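Local structure of protein SSD1 (Saccharomyces cerevisiae S288C, 7AM1) at residues D321-S326 / C699-D704; Q593-N598 / I883-K888; E816-E821 / Q860-K865. The protein binds mRNA, including untranslated regions, and represses translation as a member of the RNase II family that has lost its nuclease activity. One frame throughout, in Å; residues are numbered along the deposited sequence.

Interaction 1: residues D321-S326 / C699-D704; sequences DNNFLS and CNFKKD
Lys702 supplies the one hydrogen bond between 321-326 and 699-704: its NZ lies 2.8 Å from Asn323 O, the backbone carbonyl just past the end of helix 311-321. The amine sits above the carbonyl plane, 36° out of it, and off the lone pairs. Bends at chi2 and chi3 kink the lysine chain and bring the amine to that oxygen.

The ring contacts centre on Phe324. Its ring and the lysine chain run past each other in opposite directions, with Phe324 CE1 3.7 Å from Lys702 CE. Farther round, the ring turns its edge to the helix backbone, with Phe324 CZ 3.4 Å from Lys702 O, a contact with a polar atom. One lysine therefore meets the loop with its amine, its methylene chain and its carbonyl.

The third kind of contact is amide against ring. The side chains of Asn323 and Phe701 cross at about a right angle, their planes 45° apart, and Asn323 ND2 comes within 3.0 Å of Phe701 CZ. The approach to the ring is oblique. Phe701 reaches the amide because its CG stands anti to the backbone N (chi1 174°). On the amide's other branch, Asn323 OD1 accepts from the backbone N of Leu220, which helps fix its rotation.

Nearby, Asn322 bonds to Gln708 and Gln712, adding a polar link to helix 689-725 a turn or two on. Asn323, with positive phi, is the C' residue of a Schellman motif, in which Phe324 N bonds to Leu319 O and Asn323 N to Arg320 O; here that helix end, in the region of the second cold-shock domain, docks on the long helix 689-725.

Interaction 2: residues Q593-N598 / I883-K888; sequences QNFGYN and IHELQK
Leu886 lays its CD1 methyl over one face of the Phe595 ring, a CH-pi contact with the methyl 4.1 Å from the ring centroid and 25° off the normal. The methyl is offset toward the rim, and its nearest ring atom is Phe595 CG, at 3.7 Å. Glu885 takes the edge of the same ring: its OE1 lies near the ring plane, 3.5 Å from Phe595 CE1, with the carboxylate turned 76° from the ring. Glu885 is extended beyond CG (chi2 176°), which carries OE1 along to the ring edge. Glu885 CB touches this corner too, 3.7 Å from Phe595 CE1.

One shell out, a water donates to Glu885 OE1 at 2.9 Å and accepts a weak bond from Asn594 ND2. The other carboxylate oxygen, OE2, makes a salt bridge with Arg776, so both carboxylate oxygens have partners. With an alanine in place of Phe595, the Leu886 methyl would probably lose the face it rests on and a gap would open beside Glu885.

A helix cap and a beta turn set the partners in place. Phe595 comes just before Gly596, the first residue to leave the helical backbone angles, whose positive phi belongs to a Schellman motif, while Glu885 and Leu886 occupy the middle of a type II beta turn from His884 to Gln887, closed by Gln887 N to His884 O at 3.2 Å. The turn links strands 878-884 and 888-896, and Leu886 and Gln887 bond through their backbones to Val738 of strand 732-741. On the side of helix 582-595, Phe595 also touches Gln740 of that strand and Leu626 of helix 617-629, where Leu886 in turn packs on Val619.

Interaction 3: residues E816-E821 / Q860-K865; sequences EIANIE and QNALEK
Ala818 and Ala862 point their methyls toward one another across two helices, CB to CB at 3.7 Å. With nothing longer than a methyl between them the backbones come close: the CA atoms of Asn819 and Ala862 are 5.2 Å apart, and Ala862 CB rests 3.5 Å from Ala818 C. In return, Ala818 CB fits over the start of the second helix, 3.6 Å from Leu863 N. Leu863 adds a looser contact, its CB 4.4 Å from Ala818 CB, and its side chain also touches Ala814 of helix 814-827.

Asn819 closes the other margin. Its CB does not face 860-865, but the amide swings in with CG anti to the carbonyl carbon (chi1 -78°), which brings OD1 to 3.1 Å from Ala862 CB. This is a close contact of an oxygen with a methyl.

Asn861 shapes the approaching helix end. As N-cap, its OD1 accepts from Glu864 N at 2.6 Å, with the donor tilted 20° from the amide's carbonyl plane, and so satisfies an N-H of the first turn.

Phe866 extends the packing to Ala818 and Glu821, while Leu733 of strand 732-741 lies against Ala818 from the sheet. Close alanine-alanine packing of this kind is characteristic of tightly apposed helices; here it seats the short, Asn-capped helix 862-867 on helix 814-827 in the C-terminal part of the chain.

The three contacts touch nowhere. Interaction 1 lies nearest the middle of the chain, its centre 39 Å from that of interaction 2 and 46 Å from that of interaction 3. Interactions 2 and 3 are closer neighbours, with centres 28 Å apart and nearest atoms about 10 Å apart, and strand 732-741 serves both: Gln740 meets Phe595 and Glu885, while Leu733 packs on Ala818. In sequence, interaction 3 is nested within the loop closed by interaction 2, whereas interactions 1 and 2 alternate. Interaction 1 ties the cold-shock region to helix 689-725, and interaction 2 joins the RNB domain to the C-terminal strands.

Interaction 1: residues D321-S326 / C699-D704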
loop_
_atom_site.group_PDB
_atom_site.type_symbol
_atom_site.label_atom_id
_atom_site.label_comp_id
_atom_site.label_asym_id
_atom_site.label_seq_id
_atom_site.Cartn_x
_atom_site.Cartn_y
_atom_site.Cartn_z
ATOM N N ASP A 321 -0.272 -6.954 14.301
ATOM C CA ASP A 321 -1.322 -7.353 13.373
ATOM C C ASP A 321 -0.736 -7.729 12.029
ATOM O O ASP A 321 -1.315 -8.542 11.300
ATOM C CB ASP A 321 -2.337 -6.229 13.198
ATOM C CG ASP A 321 -3.592 -6.688 12.481
ATOM O OD1 ASP A 321 -4.137 -7.757 12.843
ATOM O OD2 ASP A 321 -4.048 -5.967 11.568
ATOM N N ASN A 322 0.396 -7.131 11.674
ATOM C CA ASN A 322 1.111 -7.473 10.457
ATOM C C ASN A 322 2.290 -8.408 10.711
ATOM O O ASN A 322 3.218 -8.457 9.898
ATOM C CB ASN A 322 1.541 -6.189 9.754
ATOM C CG ASN A 322 0.354 -5.437 9.183
ATOM O OD1 ASN A 322 -0.225 -5.852 8.180
ATOM N ND2 ASN A 322 -0.028 -4.346 9.831
ATOM N N ASN A 323 2.281 -9.135 11.833
ATOM C CA ASN A 323 3.145 -10.301 12.039
ATOM C C ASN A 323 4.604 -9.934 12.271
ATOM O O ASN A 323 5.500 -10.743 12.015
ATOM C CB ASN A 323 3.025 -11.276 10.866
ATOM C CG ASN A 323 1.601 -11.729 10.642
ATOM O OD1 ASN A 323 1.061 -12.485 11.444
ATOM N ND2 ASN A 323 0.962 -11.215 9.595
ATOM N N PHE A 324 4.859 -8.731 12.771
ATOM C CA PHE A 324 6.207 -8.304 13.137
ATOM C C PHE A 324 6.306 -8.319 14.659
ATOM O O PHE A 324 5.790 -7.423 15.334
ATOM C CB PHE A 324 6.517 -6.924 12.558
ATOM C CG PHE A 324 6.545 -6.895 11.054
ATOM C CD1 PHE A 324 7.658 -7.339 10.361
ATOM C CD2 PHE A 324 5.458 -6.431 10.335
ATOM C CE1 PHE A 324 7.689 -7.320 8.977
ATOM C CE2 PHE A 324 5.480 -6.413 8.953
ATOM C CZ PHE A 324 6.598 -6.862 8.273
ATOM N N LEU A 325 6.953 -9.354 15.199
ATOM C CA LEU A 325 7.247 -9.392 16.626
ATOM C C LEU A 325 8.532 -8.644 16.954
ATOM O O LEU A 325 8.670 -8.112 18.060
ATOM C CB LEU A 325 7.351 -10.839 17.107
ATOM C CG LEU A 325 6.074 -11.672 17.021
ATOM C CD1 LEU A 325 6.343 -13.075 17.532
ATOM C CD2 LEU A 325 4.947 -11.022 17.805
ATOM N N SER A 326 9.480 -8.614 16.015
ATOM C CA SER A 326 10.686 -7.797 16.131
ATOM C C SER A 326 11.538 -8.206 17.328
ATOM O O SER A 326 12.274 -7.391 17.889
ATOM C CB SER A 326 10.322 -6.312 16.210
ATOM O OG SER A 326 9.553 -5.927 15.084
ATOM N N CYS A 699 8.494 -14.330 1.727
ATOM C CA CYS A 699 8.897 -12.951 1.464
ATOM C C CYS A 699 7.709 -12.116 1.009
ATOM O O CYS A 699 7.552 -10.964 1.429
ATOM C CB CYS A 699 10.002 -12.897 0.406
ATOM S SG CYS A 699 11.642 -13.447 0.952
ATOM N N ASN A 700 6.866 -12.675 0.138
ATOM C CA ASN A 700 5.664 -11.969 -0.290
ATOM C C ASN A 700 4.790 -11.629 0.908
ATOM O O ASN A 700 4.294 -10.506 1.041
ATOM C CB ASN A 700 4.876 -12.827 -1.279
ATOM C CG ASN A 700 5.501 -12.869 -2.651
ATOM O OD1 ASN A 700 6.179 -11.928 -3.071
ATOM N ND2 ASN A 700 5.282 -13.971 -3.360
ATOM N N PHE A 701 4.578 -12.603 1.791
ATOM C CA PHE A 701 3.708 -12.381 2.939
ATOM C C PHE A 701 4.233 -11.251 3.814
ATOM O O PHE A 701 3.503 -10.306 4.133
ATOM C CB PHE A 701 3.575 -13.680 3.735
ATOM C CG PHE A 701 2.818 -13.527 5.016
ATOM C CD1 PHE A 701 1.437 -13.442 5.017
ATOM C CD2 PHE A 701 3.489 -13.503 6.228
ATOM C CE1 PHE A 701 0.739 -13.303 6.198
ATOM C CE2 PHE A 701 2.789 -13.376 7.419
ATOM C CZ PHE A 701 1.416 -13.275 7.401
ATOM N N LYS A 702 5.505 -11.325 4.201
ATOM C CA LYS A 702 6.054 -10.324 5.108
ATOM C C LYS A 702 6.184 -8.961 4.432
ATOM O O LYS A 702 6.040 -7.931 5.097
ATOM C CB LYS A 702 7.396 -10.803 5.660
ATOM C CG LYS A 702 7.292 -12.153 6.385
ATOM C CD LYS A 702 6.752 -12.076 7.823
ATOM C CE LYS A 702 7.458 -11.047 8.691
ATOM N NZ LYS A 702 7.428 -11.418 10.137
ATOM N N LYS A 703 6.476 -8.927 3.127
ATOM C CA LYS A 703 6.597 -7.646 2.436
ATOM C C LYS A 703 5.245 -6.956 2.313
ATOM O O LYS A 703 5.132 -5.746 2.542
ATOM C CB LYS A 703 7.220 -7.852 1.056
ATOM C CG LYS A 703 7.418 -6.570 0.276
ATOM C CD LYS A 703 8.570 -6.712 -0.718
ATOM C CE LYS A 703 8.875 -5.399 -1.398
ATOM N NZ LYS A 703 9.374 -4.405 -0.410
ATOM N N ASP A 704 4.197 -7.705 1.984
ATOM C CA ASP A 704 2.880 -7.085 1.924
ATOM C C ASP A 704 2.428 -6.644 3.307
ATOM O O ASP A 704 1.740 -5.628 3.435
ATOM C CB ASP A 704 1.889 -8.049 1.279
ATOM C CG ASP A 704 2.131 -8.205 -0.211
ATOM O OD1 ASP A 704 2.790 -7.322 -0.799
ATOM O OD2 ASP A 704 1.685 -9.208 -0.793
#

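Interaction 2: residues Q593-N598 / I883-K888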
loop_
_atom_site.group_PDB
_atom_site.type_symbol
_atom_site.label_atom_id
_atom_site.label_comp_id
_atom_site.label_asym_id
_atom_site.label_seq_id
_atom_site.Cartn_x
_atom_site.Cartn_y
_atom_site.Cartn_z
ATOM N N GLN A 593 -13.349 6.704 -20.057
ATOM C CA GLN A 593 -14.108 7.112 -21.233
ATOM C C GLN A 593 -15.260 8.029 -20.841
ATOM O O GLN A 593 -15.543 9.013 -21.536
ATOM C CB GLN A 593 -14.603 5.880 -21.986
ATOM C CG GLN A 593 -13.509 5.201 -22.797
ATOM C CD GLN A 593 -14.023 4.056 -23.648
ATOM O OE1 GLN A 593 -15.061 3.463 -23.352
ATOM N NE2 GLN A 593 -13.305 3.750 -24.722
ATOM N N ASN A 594 -15.928 7.736 -19.722
ATOM C CA ASN A 594 -16.921 8.668 -19.204
ATOM C C ASN A 594 -16.283 10.020 -18.912
ATOM O O ASN A 594 -16.901 11.069 -19.130
ATOM C CB ASN A 594 -17.579 8.105 -17.944
ATOM C CG ASN A 594 -18.426 6.878 -18.224
ATOM O OD1 ASN A 594 -18.817 6.625 -19.363
ATOM N ND2 ASN A 594 -18.734 6.120 -17.176
ATOM N N PHE A 595 -15.036 10.015 -18.429
ATOM C CA PHE A 595 -14.317 11.262 -18.202
ATOM C C PHE A 595 -14.018 11.997 -19.505
ATOM O O PHE A 595 -13.764 13.206 -19.474
ATOM C CB PHE A 595 -12.997 11.001 -17.467
ATOM C CG PHE A 595 -13.158 10.475 -16.062
ATOM C CD1 PHE A 595 -14.353 10.609 -15.372
ATOM C CD2 PHE A 595 -12.091 9.861 -15.426
ATOM C CE1 PHE A 595 -14.481 10.130 -14.081
ATOM C CE2 PHE A 595 -12.214 9.380 -14.140
ATOM C CZ PHE A 595 -13.410 9.516 -13.465
ATOM N N GLY A 596 -14.044 11.299 -20.640
ATOM C CA GLY A 596 -13.721 11.888 -21.925
ATOM C C GLY A 596 -12.371 11.498 -22.484
ATOM O O GLY A 596 -11.995 12.004 -23.549
ATOM N N TYR A 597 -11.634 10.618 -21.816
ATOM C CA TYR A 597 -10.344 10.141 -22.299
ATOM C C TYR A 597 -10.538 8.796 -22.989
ATOM O O TYR A 597 -11.087 7.863 -22.394
ATOM C CB TYR A 597 -9.347 10.003 -21.147
ATOM C CG TYR A 597 -9.042 11.302 -20.437
ATOM C CD1 TYR A 597 -9.805 11.722 -19.355
ATOM C CD2 TYR A 597 -7.988 12.104 -20.843
ATOM C CE1 TYR A 597 -9.526 12.910 -18.706
ATOM C CE2 TYR A 597 -7.700 13.288 -20.201
ATOM C CZ TYR A 597 -8.470 13.689 -19.135
ATOM O OH TYR A 597 -8.177 14.875 -18.500
ATOM N N ASN A 598 -10.086 8.701 -24.237
ATOM C CA ASN A 598 -10.269 7.495 -25.036
ATOM C C ASN A 598 -8.931 6.910 -25.476
ATOM O O ASN A 598 -8.828 6.314 -26.550
ATOM C CB ASN A 598 -11.153 7.784 -26.252
ATOM C CG ASN A 598 -12.497 8.394 -25.872
ATOM O OD1 ASN A 598 -12.720 9.594 -26.050
ATOM N ND2 ASN A 598 -13.395 7.570 -25.342
ATOM N N ILE A 883 -23.929 16.972 -8.875
ATOM C CA ILE A 883 -22.633 16.353 -8.617
ATOM C C ILE A 883 -22.176 15.685 -9.909
ATOM O O ILE A 883 -22.819 14.743 -10.391
ATOM C CB ILE A 883 -22.711 15.339 -7.464
ATOM C CG1 ILE A 883 -23.401 15.946 -6.235
ATOM C CG2 ILE A 883 -21.321 14.848 -7.092
ATOM C CD1 ILE A 883 -22.644 17.095 -5.601
ATOM N N HIS A 884 -21.066 16.169 -10.465
ATOM C CA HIS A 884 -20.503 15.657 -11.704
ATOM C C HIS A 884 -19.128 15.061 -11.443
ATOM O O HIS A 884 -18.381 15.537 -10.584
ATOM C CB HIS A 884 -20.347 16.759 -12.765
ATOM C CG HIS A 884 -21.634 17.375 -13.210
ATOM N ND1 HIS A 884 -22.263 17.015 -14.382
ATOM C CD2 HIS A 884 -22.400 18.342 -12.653
ATOM C CE1 HIS A 884 -23.368 17.725 -14.521
ATOM N NE2 HIS A 884 -23.475 18.538 -13.486
ATOM N N GLU A 885 -18.777 14.036 -12.213
ATOM C CA GLU A 885 -17.445 13.461 -12.094
ATOM C C GLU A 885 -16.400 14.488 -12.516
ATOM O O GLU A 885 -16.578 15.216 -13.495
ATOM C CB GLU A 885 -17.346 12.187 -12.936
ATOM C CG GLU A 885 -18.166 11.042 -12.352
ATOM C CD GLU A 885 -18.177 9.790 -13.210
ATOM O OE1 GLU A 885 -17.948 9.889 -14.435
ATOM O OE2 GLU A 885 -18.429 8.703 -12.646
ATOM N N LEU A 886 -15.323 14.571 -11.735
ATOM C CA LEU A 886 -14.194 15.477 -11.943
ATOM C C LEU A 886 -14.534 16.934 -11.650
ATOM O O LEU A 886 -13.714 17.817 -11.930
ATOM C CB LEU A 886 -13.615 15.361 -13.360
ATOM C CG LEU A 886 -13.059 13.975 -13.705
ATOM C CD1 LEU A 886 -12.330 13.983 -15.043
ATOM C CD2 LEU A 886 -12.129 13.465 -12.604
ATOM N N GLN A 887 -15.709 17.215 -11.094
ATOM C CA GLN A 887 -15.997 18.560 -10.627
ATOM C C GLN A 887 -15.365 18.779 -9.255
ATOM O O GLN A 887 -15.111 17.837 -8.500
ATOM C CB GLN A 887 -17.505 18.797 -10.551
ATOM N N LYS A 888 -15.096 20.042 -8.943
ATOM C CA LYS A 888 -14.625 20.426 -7.619
ATOM C C LYS A 888 -15.826 20.671 -6.717
ATOM O O LYS A 888 -16.844 21.213 -7.156
ATOM C CB LYS A 888 -13.747 21.675 -7.691
ATOM C CG LYS A 888 -12.591 21.575 -8.677
ATOM C CD LYS A 888 -11.575 20.532 -8.222
ATOM C CE LYS A 888 -10.426 20.377 -9.215
ATOM N NZ LYS A 888 -10.706 19.349 -10.265
HETATM O O HOH W 1 -16.595 7.322 -14.878
#

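Interaction 3: residues E816-E821 / Q860-K865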
loop_
_atom_site.group_PDB
_atom_site.type_symbol
_atom_site.label_atom_id
_atom_site.label_comp_id
_atom_site.label_asym_id
_atom_site.label_seq_id
_atom_site.Cartn_x
_atom_site.Cartn_y
_atom_site.Cartn_z
ATOM N N GLU A 816 -17.988 28.832 10.645
ATOM C CA GLU A 816 -16.832 28.994 11.521
ATOM C C GLU A 816 -15.581 28.373 10.906
ATOM O O GLU A 816 -14.490 28.951 10.990
ATOM C CB GLU A 816 -17.122 28.381 12.893
ATOM C CG GLU A 816 -18.194 29.116 13.701
ATOM N N ILE A 817 -15.721 27.197 10.284
ATOM C CA ILE A 817 -14.582 26.527 9.656
ATOM C C ILE A 817 -14.044 27.359 8.504
ATOM O O ILE A 817 -12.828 27.508 8.331
ATOM C CB ILE A 817 -14.984 25.133 9.148
ATOM C CG1 ILE A 817 -15.492 24.256 10.276
ATOM C CG2 ILE A 817 -13.792 24.454 8.455
ATOM C CD1 ILE A 817 -16.535 23.295 9.797
ATOM N N ALA A 818 -14.946 27.852 7.655
ATOM C CA ALA A 818 -14.532 28.621 6.490
ATOM C C ALA A 818 -13.762 29.866 6.907
ATOM O O ALA A 818 -12.706 30.176 6.344
ATOM C CB ALA A 818 -15.760 28.997 5.659
ATOM N N ASN A 819 -14.283 30.595 7.897
ATOM C CA ASN A 819 -13.634 31.819 8.351
ATOM C C ASN A 819 -12.213 31.559 8.831
ATOM O O ASN A 819 -11.264 32.206 8.374
ATOM C CB ASN A 819 -14.459 32.454 9.469
ATOM C CG ASN A 819 -15.668 33.191 8.950
ATOM O OD1 ASN A 819 -15.691 33.640 7.805
ATOM N ND2 ASN A 819 -16.694 33.306 9.786
ATOM N N ILE A 820 -12.043 30.611 9.753
ATOM C CA ILE A 820 -10.723 30.386 10.332
ATOM C C ILE A 820 -9.729 29.985 9.250
ATOM O O ILE A 820 -8.589 30.466 9.226
ATOM C CB ILE A 820 -10.795 29.343 11.461
ATOM C CG1 ILE A 820 -9.405 29.143 12.068
ATOM C CG2 ILE A 820 -11.339 28.022 10.954
ATOM C CD1 ILE A 820 -9.425 28.891 13.564
ATOM N N GLU A 821 -10.139 29.099 8.341
ATOM C CA GLU A 821 -9.227 28.618 7.310
ATOM C C GLU A 821 -8.819 29.738 6.359
ATOM O O GLU A 821 -7.631 29.909 6.062
ATOM C CB GLU A 821 -9.875 27.475 6.532
ATOM C CG GLU A 821 -9.970 26.188 7.308
ATOM C CD GLU A 821 -10.640 25.091 6.513
ATOM O OE1 GLU A 821 -11.056 25.364 5.367
ATOM O OE2 GLU A 821 -10.731 23.955 7.025
ATOM N N GLN A 860 -17.426 39.306 0.204
ATOM C CA GLN A 860 -17.867 37.920 0.098
ATOM C C GLN A 860 -17.442 37.267 1.405
ATOM O O GLN A 860 -16.257 37.273 1.732
ATOM C CB GLN A 860 -17.216 37.250 -1.107
ATOM C CG GLN A 860 -18.012 36.135 -1.768
ATOM C CD GLN A 860 -17.450 35.784 -3.137
ATOM O OE1 GLN A 860 -17.157 34.621 -3.423
ATOM N NE2 GLN A 860 -17.288 36.793 -3.987
ATOM N N ASN A 861 -18.369 36.677 2.148
ATOM C CA ASN A 861 -17.935 36.018 3.370
ATOM C C ASN A 861 -17.268 34.683 3.030
ATOM O O ASN A 861 -17.385 34.162 1.918
ATOM C CB ASN A 861 -19.116 35.903 4.344
ATOM C CG ASN A 861 -19.797 34.553 4.329
ATOM O OD1 ASN A 861 -19.861 33.869 3.308
ATOM N ND2 ASN A 861 -20.342 34.170 5.482
ATOM N N ALA A 862 -16.506 34.163 3.996
ATOM C CA ALA A 862 -15.717 32.957 3.758
ATOM C C ALA A 862 -16.588 31.815 3.245
ATOM O O ALA A 862 -16.253 31.156 2.255
ATOM C CB ALA A 862 -14.988 32.551 5.040
ATOM N N LEU A 863 -17.703 31.551 3.926
ATOM C CA LEU A 863 -18.586 30.465 3.512
ATOM C C LEU A 863 -19.051 30.648 2.070
ATOM O O LEU A 863 -19.095 29.680 1.300
ATOM C CB LEU A 863 -19.773 30.370 4.467
ATOM C CG LEU A 863 -20.772 29.244 4.213
ATOM C CD1 LEU A 863 -20.119 27.886 4.408
ATOM C CD2 LEU A 863 -21.957 29.407 5.147
ATOM N N GLU A 864 -19.409 31.879 1.688
ATOM C CA GLU A 864 -19.891 32.119 0.332
ATOM C C GLU A 864 -18.831 31.775 -0.706
ATOM O O GLU A 864 -19.163 31.299 -1.797
ATOM C CB GLU A 864 -20.314 33.584 0.173
ATOM C CG GLU A 864 -21.689 33.912 0.746
ATOM C CD GLU A 864 -22.817 33.237 -0.013
ATOM O OE1 GLU A 864 -22.558 32.693 -1.109
ATOM O OE2 GLU A 864 -23.962 33.250 0.486
ATOM N N LYS A 865 -17.553 31.995 -0.383
ATOM C CA LYS A 865 -16.482 31.608 -1.295
ATOM C C LYS A 865 -16.520 30.116 -1.596
ATOM O O LYS A 865 -16.340 29.701 -2.747
ATOM C CB LYS A 865 -15.126 32.000 -0.706
ATOM C CG LYS A 865 -14.584 33.334 -1.206
ATOM C CD LYS A 865 -13.789 34.061 -0.130
#